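Local atomic coordinates of cell division control protein 45 cdc45 putative (Entamoeba histolytica, PDB entry 6CC2), a protein that probably serves DNA replication as a Cdc45 protein, the partner of MCM2-7 and GINS in the eukaryotic replicative helicase, and may undergo a regulatory conformational switch. Residues A[275-279]-A[456-460]; A[222-226]-A[339-343]. All coordinates share one frame; numbering follows the deposited sequence.

Contact 1: A[275-279]-A[456-460]; sequences REIAS and EASSR
Arg275 and Glu456 meet at about a right angle, and the carboxylate of Glu456 is the inner link of a four-residue chain of salt bridges, Arg275–Glu456–Arg460–Glu276, between two helices. NH1 of Arg275 donates to OE1 of Glu456 over 3.1 Å; the oxygen lies in the guanidinium plane but is approached from above the carboxylate plane, and the guanidinium and carboxylate planes are 62° apart. The other oxygen belongs to Arg460, one helical turn on, whose NE and NH2 both close side-on upon OE2 of Glu456, NE at 2.8 Å along the anti lone pair. Held at both oxygens, the carboxylate probably has little freedom to rotate. Arg460 in turn lays one guanidinium face against Glu276, NH1 of Arg460 lying 3.4 Å from CB of Glu276, and makes a longer salt bridge from NH1 to Glu276 OE1 (3.5 Å). Glu276 crosses this arginine at about a right angle, its CG anti to the backbone N (chi1 176°) and its chain extended; OE2 of Glu276 pairs with Lys280.

Ser279 completes the interface differently. Its OG lies against CB of Arg460 and donates back to the carbonyl O of Arg275 (2.8 Å), while a water donates both to this OG and to O of Ala457, bridging the helices. In the second shell, Asn404 OD1 holds NH2 of Arg275. Helix 275-281 thus meets helix 444-462 through charge and water at the surface, their local axes 10.3 Å apart and inclined at 40°, while helix 393-417 supplies Asn404 and packs Leu415 against Ala457 and Ser458.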
ATOM      1  N   ARG A 275      -6.536 -13.032   0.810  1.00 20.03           N
ATOM      2  CA  ARG A 275      -7.576 -12.675   1.747  1.00 18.28           C
ATOM      3  C   ARG A 275      -8.966 -12.717   1.137  1.00 18.16           C
ATOM      4  O   ARG A 275      -9.908 -13.192   1.781  1.00 19.61           O
ATOM      5  CB  ARG A 275      -7.284 -11.293   2.341  1.00 18.92           C
ATOM      6  CG  ARG A 275      -5.970 -11.295   3.071  1.00 21.78           C
ATOM      7  CD  ARG A 275      -5.614  -9.957   3.690  1.00 23.03           C
ATOM      8  NE  ARG A 275      -4.249 -10.009   4.196  1.00 22.53           N
ATOM      9  CZ  ARG A 275      -3.608  -8.983   4.751  1.00 25.58           C
ATOM     10  NH1 ARG A 275      -4.215  -7.804   4.878  1.00 24.22           N
ATOM     11  NH2 ARG A 275      -2.354  -9.134   5.158  1.00 25.46           N
ATOM     12  N   GLU A 276      -9.133 -12.160  -0.059  1.00 21.14           N
ATOM     13  CA  GLU A 276     -10.478 -12.113  -0.631  1.00 23.15           C
ATOM     14  C   GLU A 276     -10.963 -13.509  -0.979  1.00 23.30           C
ATOM     15  O   GLU A 276     -12.141 -13.823  -0.811  1.00 25.97           O
ATOM     16  CB  GLU A 276     -10.502 -11.228  -1.884  1.00 32.64           C
ATOM     17  CG  GLU A 276     -11.874 -11.232  -2.583  1.00 54.32           C
ATOM     18  CD  GLU A 276     -11.965 -10.254  -3.746  1.00 74.38           C
ATOM     19  OE1 GLU A 276     -11.419  -9.134  -3.637  1.00 81.04           O
ATOM     20  OE2 GLU A 276     -12.585 -10.610  -4.770  1.00 79.95           O
ATOM     21  N   ILE A 277     -10.046 -14.369  -1.425  1.00 22.26           N
ATOM     22  CA  ILE A 277     -10.432 -15.729  -1.815  1.00 21.06           C
ATOM     23  C   ILE A 277     -10.722 -16.566  -0.589  1.00 22.33           C
ATOM     24  O   ILE A 277     -11.741 -17.256  -0.512  1.00 23.01           O
ATOM     25  CB  ILE A 277      -9.308 -16.345  -2.680  1.00 24.90           C
ATOM     26  CG1 ILE A 277      -8.952 -15.410  -3.822  1.00 27.67           C
ATOM     27  CG2 ILE A 277      -9.706 -17.699  -3.193  1.00 30.36           C
ATOM     28  CD1 ILE A 277     -10.111 -14.974  -4.687  1.00 36.06           C
ATOM     29  N   ALA A 278      -9.840 -16.496   0.417  1.00 23.73           N
ATOM     30  CA  ALA A 278     -10.088 -17.239   1.657  1.00 23.72           C
ATOM     31  C   ALA A 278     -11.407 -16.838   2.299  1.00 22.71           C
ATOM     32  O   ALA A 278     -12.157 -17.690   2.805  1.00 22.22           O
ATOM     33  CB  ALA A 278      -8.929 -17.015   2.622  1.00 23.21           C
ATOM     34  N   SER A 279     -11.732 -15.545   2.272  1.00 22.74           N
ATOM     35  CA  SER A 279     -12.986 -15.088   2.847  1.00 22.16           C
ATOM     36  C   SER A 279     -14.183 -15.686   2.112  1.00 26.73           C
ATOM     37  O   SER A 279     -15.157 -16.085   2.733  1.00 31.53           O
ATOM     38  CB  SER A 279     -13.057 -13.561   2.814  1.00 28.39           C
ATOM     39  OG  SER A 279     -12.043 -12.995   3.628  1.00 37.42           O
ATOM     40  N   GLU A 456      -9.429  -5.542   7.660  1.00 15.99           N
ATOM     41  CA  GLU A 456      -9.854  -6.172   6.421  1.00 15.45           C
ATOM     42  C   GLU A 456     -10.587  -7.484   6.654  1.00 19.00           C
ATOM     43  O   GLU A 456     -11.632  -7.715   6.055  1.00 20.31           O
ATOM     44  CB  GLU A 456      -8.640  -6.405   5.512  1.00 17.79           C
ATOM     45  CG  GLU A 456      -8.996  -7.173   4.272  1.00 22.91           C
ATOM     46  CD  GLU A 456      -7.880  -7.212   3.238  1.00 24.50           C
ATOM     47  OE1 GLU A 456      -6.744  -6.704   3.544  1.00 24.91           O
ATOM     48  OE2 GLU A 456      -8.122  -7.748   2.130  1.00 24.05           O
ATOM     49  N   ALA A 457     -10.039  -8.375   7.481  1.00 17.79           N
ATOM     50  CA  ALA A 457     -10.644  -9.689   7.671  1.00 17.36           C
ATOM     51  C   ALA A 457     -12.054  -9.594   8.231  1.00 17.30           C
ATOM     52  O   ALA A 457     -12.953 -10.305   7.767  1.00 17.75           O
ATOM     53  CB  ALA A 457      -9.782 -10.541   8.607  1.00 17.42           C
ATOM     54  N   SER A 458     -12.263  -8.752   9.237  1.00 17.30           N
ATOM     55  CA  SER A 458     -13.608  -8.598   9.797  1.00 18.68           C
ATOM     56  C   SER A 458     -14.546  -7.946   8.791  1.00 18.00           C
ATOM     57  O   SER A 458     -15.700  -8.361   8.659  1.00 18.83           O
ATOM     58  CB  SER A 458     -13.562  -7.783  11.097  1.00 19.07           C
ATOM     59  OG  SER A 458     -13.087  -6.451  10.885  1.00 19.76           O
ATOM     60  N   SER A 459     -14.059  -6.946   8.036  1.00 16.83           N
ATOM     61  CA  SER A 459     -14.916  -6.303   7.040  1.00 16.88           C
ATOM     62  C   SER A 459     -15.356  -7.267   5.966  1.00 17.92           C
ATOM     63  O   SER A 459     -16.515  -7.232   5.527  1.00 18.07           O
ATOM     64  CB  SER A 459     -14.183  -5.121   6.401  1.00 17.58           C
ATOM     65  OG  SER A 459     -13.964  -4.093   7.340  1.00 18.24           O
ATOM     66  N   ARG A 460     -14.445  -8.137   5.510  1.00 17.56           N
ATOM     67  CA  ARG A 460     -14.848  -9.147   4.526  1.00 18.84           C
ATOM     68  C   ARG A 460     -15.800 -10.175   5.123  1.00 19.46           C
ATOM     69  O   ARG A 460     -16.744 -10.624   4.451  1.00 19.93           O
ATOM     70  CB  ARG A 460     -13.593  -9.818   3.957  1.00 17.06           C
ATOM     71  CG  ARG A 460     -12.707  -8.873   3.165  1.00 18.00           C
ATOM     72  CD  ARG A 460     -11.600  -9.634   2.392  1.00 18.19           C
ATOM     73  NE  ARG A 460     -10.737  -8.723   1.631  1.00 19.83           N
ATOM     74  CZ  ARG A 460     -10.982  -8.282   0.425  1.00 25.82           C
ATOM     75  NH1 ARG A 460     -12.057  -8.701  -0.249  1.00 28.83           N
ATOM     76  NH2 ARG A 460     -10.118  -7.438  -0.147  1.00 27.78           N
TER
HETATM   77  O   HOH W   1     -12.487 -12.783   6.408  1.00 25.31           O

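Contact 2: A[222-226]-A[339-343]; sequences YVHAI and LPSFF
Tyr222 reaches from its helix to the strand and donates its hydroxyl to the carbonyl O of Pro340, OH to O being 2.7 Å. That oxygen lies at the edge of the phenol ring, near its plane, while the hydroxyl sits 21° off the plane of the carbonyl. With CG anti to the backbone N (chi1 167°), the ring is carried across the gap to the strand backbone.

The closer apolar packing lies around Val223. Its CG2 faces two neighbouring strand residues, 3.8 Å from CD2 of Leu339 and 4.0 Å from CD of Pro340; the valine side chain crosses the proline at about a right angle. The other methyl of Leu339, CD1, meets the tyrosine at CD2. Within the helix, CG1 of Ile226 lies over one face of the Tyr222 ring, offset toward its rim, and Phe355 meets the same ring from outside the two segments.

Toward Ile226 the fit is looser: its CG2 is 4.3 Å from CG of Pro340, and its CD1 no nearer than 4.4 Å to CB of Phe342. Between Tyr222 and Phe342 a water mediates: it donates to OH of Tyr222 and accepts from the backbone N of Phe342, 2.9 Å away. Ser341 points its CB away from the helix, and its hydroxyl is bonded to Gln258 and Asp256.

Helix 219-233 therefore packs on 338-344, an outermost strand of a small mixed sheet, mainly through aliphatic carbons, those of proline included, and the tyrosine ring. Within this buried, mostly apolar contact, one tyrosine hydroxyl both gives and receives a hydrogen bond, satisfying a strand carbonyl directly and a strand amide through water, which probably helps to set the position of the helix along the strand.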
ATOM      1  N   TYR A 222      -7.503  -1.290 -12.738  1.00 17.30           N
ATOM      2  CA  TYR A 222      -6.220  -1.942 -12.905  1.00 16.66           C
ATOM      3  C   TYR A 222      -6.029  -2.441 -14.335  1.00 18.80           C
ATOM      4  O   TYR A 222      -4.976  -2.216 -14.962  1.00 19.08           O
ATOM      5  CB  TYR A 222      -6.095  -3.085 -11.892  1.00 16.35           C
ATOM      6  CG  TYR A 222      -4.921  -3.979 -12.228  1.00 17.24           C
ATOM      7  CD1 TYR A 222      -3.619  -3.592 -11.950  1.00 17.34           C
ATOM      8  CD2 TYR A 222      -5.116  -5.194 -12.886  1.00 18.46           C
ATOM      9  CE1 TYR A 222      -2.550  -4.383 -12.297  1.00 17.09           C
ATOM     10  CE2 TYR A 222      -4.038  -5.982 -13.223  1.00 18.22           C
ATOM     11  CZ  TYR A 222      -2.769  -5.577 -12.951  1.00 18.16           C
ATOM     12  OH  TYR A 222      -1.700  -6.364 -13.300  1.00 18.55           O
ATOM     13  N   VAL A 223      -7.025  -3.141 -14.867  1.00 19.37           N
ATOM     14  CA  VAL A 223      -6.876  -3.728 -16.196  1.00 19.08           C
ATOM     15  C   VAL A 223      -6.690  -2.633 -17.232  1.00 21.55           C
ATOM     16  O   VAL A 223      -5.877  -2.763 -18.161  1.00 21.88           O
ATOM     17  CB  VAL A 223      -8.076  -4.636 -16.514  1.00 21.47           C
ATOM     18  CG1 VAL A 223      -8.055  -5.064 -17.945  1.00 27.32           C
ATOM     19  CG2 VAL A 223      -8.021  -5.843 -15.608  1.00 20.40           C
ATOM     20  N   HIS A 224      -7.417  -1.531 -17.082  1.00 20.98           N
ATOM     21  CA  HIS A 224      -7.273  -0.407 -18.020  1.00 22.62           C
ATOM     22  C   HIS A 224      -5.861   0.168 -17.979  1.00 21.38           C
ATOM     23  O   HIS A 224      -5.325   0.602 -19.011  1.00 22.49           O
ATOM     24  CB  HIS A 224      -8.301   0.670 -17.675  1.00 28.34           C
ATOM     25  CG  HIS A 224      -8.544   1.659 -18.779  1.00 40.39           C
ATOM     26  ND1 HIS A 224      -8.984   1.285 -20.032  1.00 45.74           N
ATOM     27  CD2 HIS A 224      -8.422   3.006 -18.811  1.00 45.34           C
ATOM     28  CE1 HIS A 224      -9.111   2.358 -20.790  1.00 48.28           C
ATOM     29  NE2 HIS A 224      -8.781   3.415 -20.073  1.00 46.35           N
ATOM     30  N   ALA A 225      -5.256   0.215 -16.796  1.00 20.53           N
ATOM     31  CA  ALA A 225      -3.876   0.694 -16.694  1.00 22.67           C
ATOM     32  C   ALA A 225      -2.925  -0.227 -17.444  1.00 22.13           C
ATOM     33  O   ALA A 225      -2.058   0.227 -18.203  1.00 21.50           O
ATOM     34  CB  ALA A 225      -3.468   0.800 -15.226  1.00 23.30           C
ATOM     35  N   ILE A 226      -3.074  -1.537 -17.253  1.00 21.27           N
ATOM     36  CA  ILE A 226      -2.240  -2.489 -17.972  1.00 23.58           C
ATOM     37  C   ILE A 226      -2.399  -2.299 -19.477  1.00 24.40           C
ATOM     38  O   ILE A 226      -1.422  -2.338 -20.234  1.00 22.99           O
ATOM     39  CB  ILE A 226      -2.580  -3.926 -17.536  1.00 23.04           C
ATOM     40  CG1 ILE A 226      -2.350  -4.075 -16.038  1.00 22.96           C
ATOM     41  CG2 ILE A 226      -1.775  -4.933 -18.326  1.00 27.11           C
ATOM     42  CD1 ILE A 226      -0.926  -3.679 -15.581  1.00 25.63           C
ATOM     43  N   LEU A 339      -6.629 -11.959 -13.641  1.00 21.29           N
ATOM     44  CA  LEU A 339      -6.308 -10.650 -14.185  1.00 20.57           C
ATOM     45  C   LEU A 339      -4.950 -10.743 -14.862  1.00 20.14           C
ATOM     46  O   LEU A 339      -4.113 -11.561 -14.468  1.00 21.87           O
ATOM     47  CB  LEU A 339      -6.240  -9.574 -13.090  1.00 23.31           C
ATOM     48  CG  LEU A 339      -7.520  -9.324 -12.293  1.00 25.65           C
ATOM     49  CD1 LEU A 339      -7.183  -8.384 -11.125  1.00 24.07           C
ATOM     50  CD2 LEU A 339      -8.590  -8.724 -13.147  1.00 28.01           C
ATOM     51  N   PRO A 340      -4.690  -9.896 -15.855  1.00 20.80           N
ATOM     52  CA  PRO A 340      -3.353  -9.872 -16.460  1.00 20.63           C
ATOM     53  C   PRO A 340      -2.299  -9.436 -15.454  1.00 21.77           C
ATOM     54  O   PRO A 340      -2.536  -8.570 -14.615  1.00 22.09           O
ATOM     55  CB  PRO A 340      -3.497  -8.859 -17.606  1.00 22.53           C
ATOM     56  CG  PRO A 340      -4.620  -7.962 -17.187  1.00 25.39           C
ATOM     57  CD  PRO A 340      -5.590  -8.892 -16.454  1.00 24.08           C
ATOM     58  N   SER A 341      -1.146 -10.080 -15.524  1.00 18.94           N
ATOM     59  CA  SER A 341       0.044  -9.718 -14.769  1.00 20.91           C
ATOM     60  C   SER A 341       1.088  -9.139 -15.722  1.00 19.65           C
ATOM     61  O   SER A 341       1.244  -9.621 -16.853  1.00 20.60           O
ATOM     62  CB  SER A 341       0.644 -10.932 -14.062  1.00 27.90           C
ATOM     63  OG  SER A 341      -0.035 -11.246 -12.871  1.00 29.72           O
ATOM     64  N   PHE A 342       1.801  -8.124 -15.251  1.00 17.70           N
ATOM     65  CA  PHE A 342       2.908  -7.498 -15.989  1.00 17.96           C
ATOM     66  C   PHE A 342       4.215  -8.061 -15.439  1.00 18.66           C
ATOM     67  O   PHE A 342       4.422  -8.081 -14.222  1.00 19.71           O
ATOM     68  CB  PHE A 342       2.825  -5.974 -15.812  1.00 18.92           C
ATOM     69  CG  PHE A 342       3.750  -5.204 -16.683  1.00 19.34           C
ATOM     70  CD1 PHE A 342       5.072  -5.052 -16.336  1.00 19.94           C
ATOM     71  CD2 PHE A 342       3.291  -4.633 -17.865  1.00 22.44           C
ATOM     72  CE1 PHE A 342       5.949  -4.347 -17.160  1.00 22.18           C
ATOM     73  CE2 PHE A 342       4.148  -3.949 -18.695  1.00 23.69           C
ATOM     74  CZ  PHE A 342       5.482  -3.787 -18.335  1.00 22.84           C
ATOM     75  N   PHE A 343       5.082  -8.533 -16.326  1.00 18.78           N
ATOM     76  CA  PHE A 343       6.302  -9.217 -15.937  1.00 20.74           C
ATOM     77  C   PHE A 343       7.534  -8.505 -16.493  1.00 24.56           C
ATOM     78  O   PHE A 343       7.499  -7.928 -17.579  1.00 21.84           O
ATOM     79  CB  PHE A 343       6.343 -10.671 -16.455  1.00 21.67           C
ATOM     80  CG  PHE A 343       5.399 -11.611 -15.759  1.00 21.34           C
ATOM     81  CD1 PHE A 343       4.070 -11.705 -16.144  1.00 20.76           C
ATOM     82  CD2 PHE A 343       5.854 -12.453 -14.746  1.00 22.36           C
ATOM     83  CE1 PHE A 343       3.211 -12.594 -15.520  1.00 23.75           C
ATOM     84  CE2 PHE A 343       5.010 -13.329 -14.118  1.00 23.13           C
ATOM     85  CZ  PHE A 343       3.680 -13.417 -14.506  1.00 24.62           C
TER
HETATM   86  O   HOH W   2       0.895  -7.099 -12.703  1.00 24.13           O

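Contact 1 and contact 2 lie with their centres about 22 Å apart and their nearest atoms about 9 Å apart, without touching. Along the chain they interleave: 222-226, 275-279, 339-343, then 456-460. Strand 251-257, the neighbour of 338-344 in the mixed sheet, falls between helices 219-233 and 275-281. The chain thus leaves the region of contact 2, forms one side of contact 1, and returns to complete contact 2 before helix 444-462 closes contact 1. All four segments belong to the CDC45 family region of the chain. One contact is buried and largely apolar, the other a charged surface junction, so distant parts of the sequence are joined by two different kinds of interface.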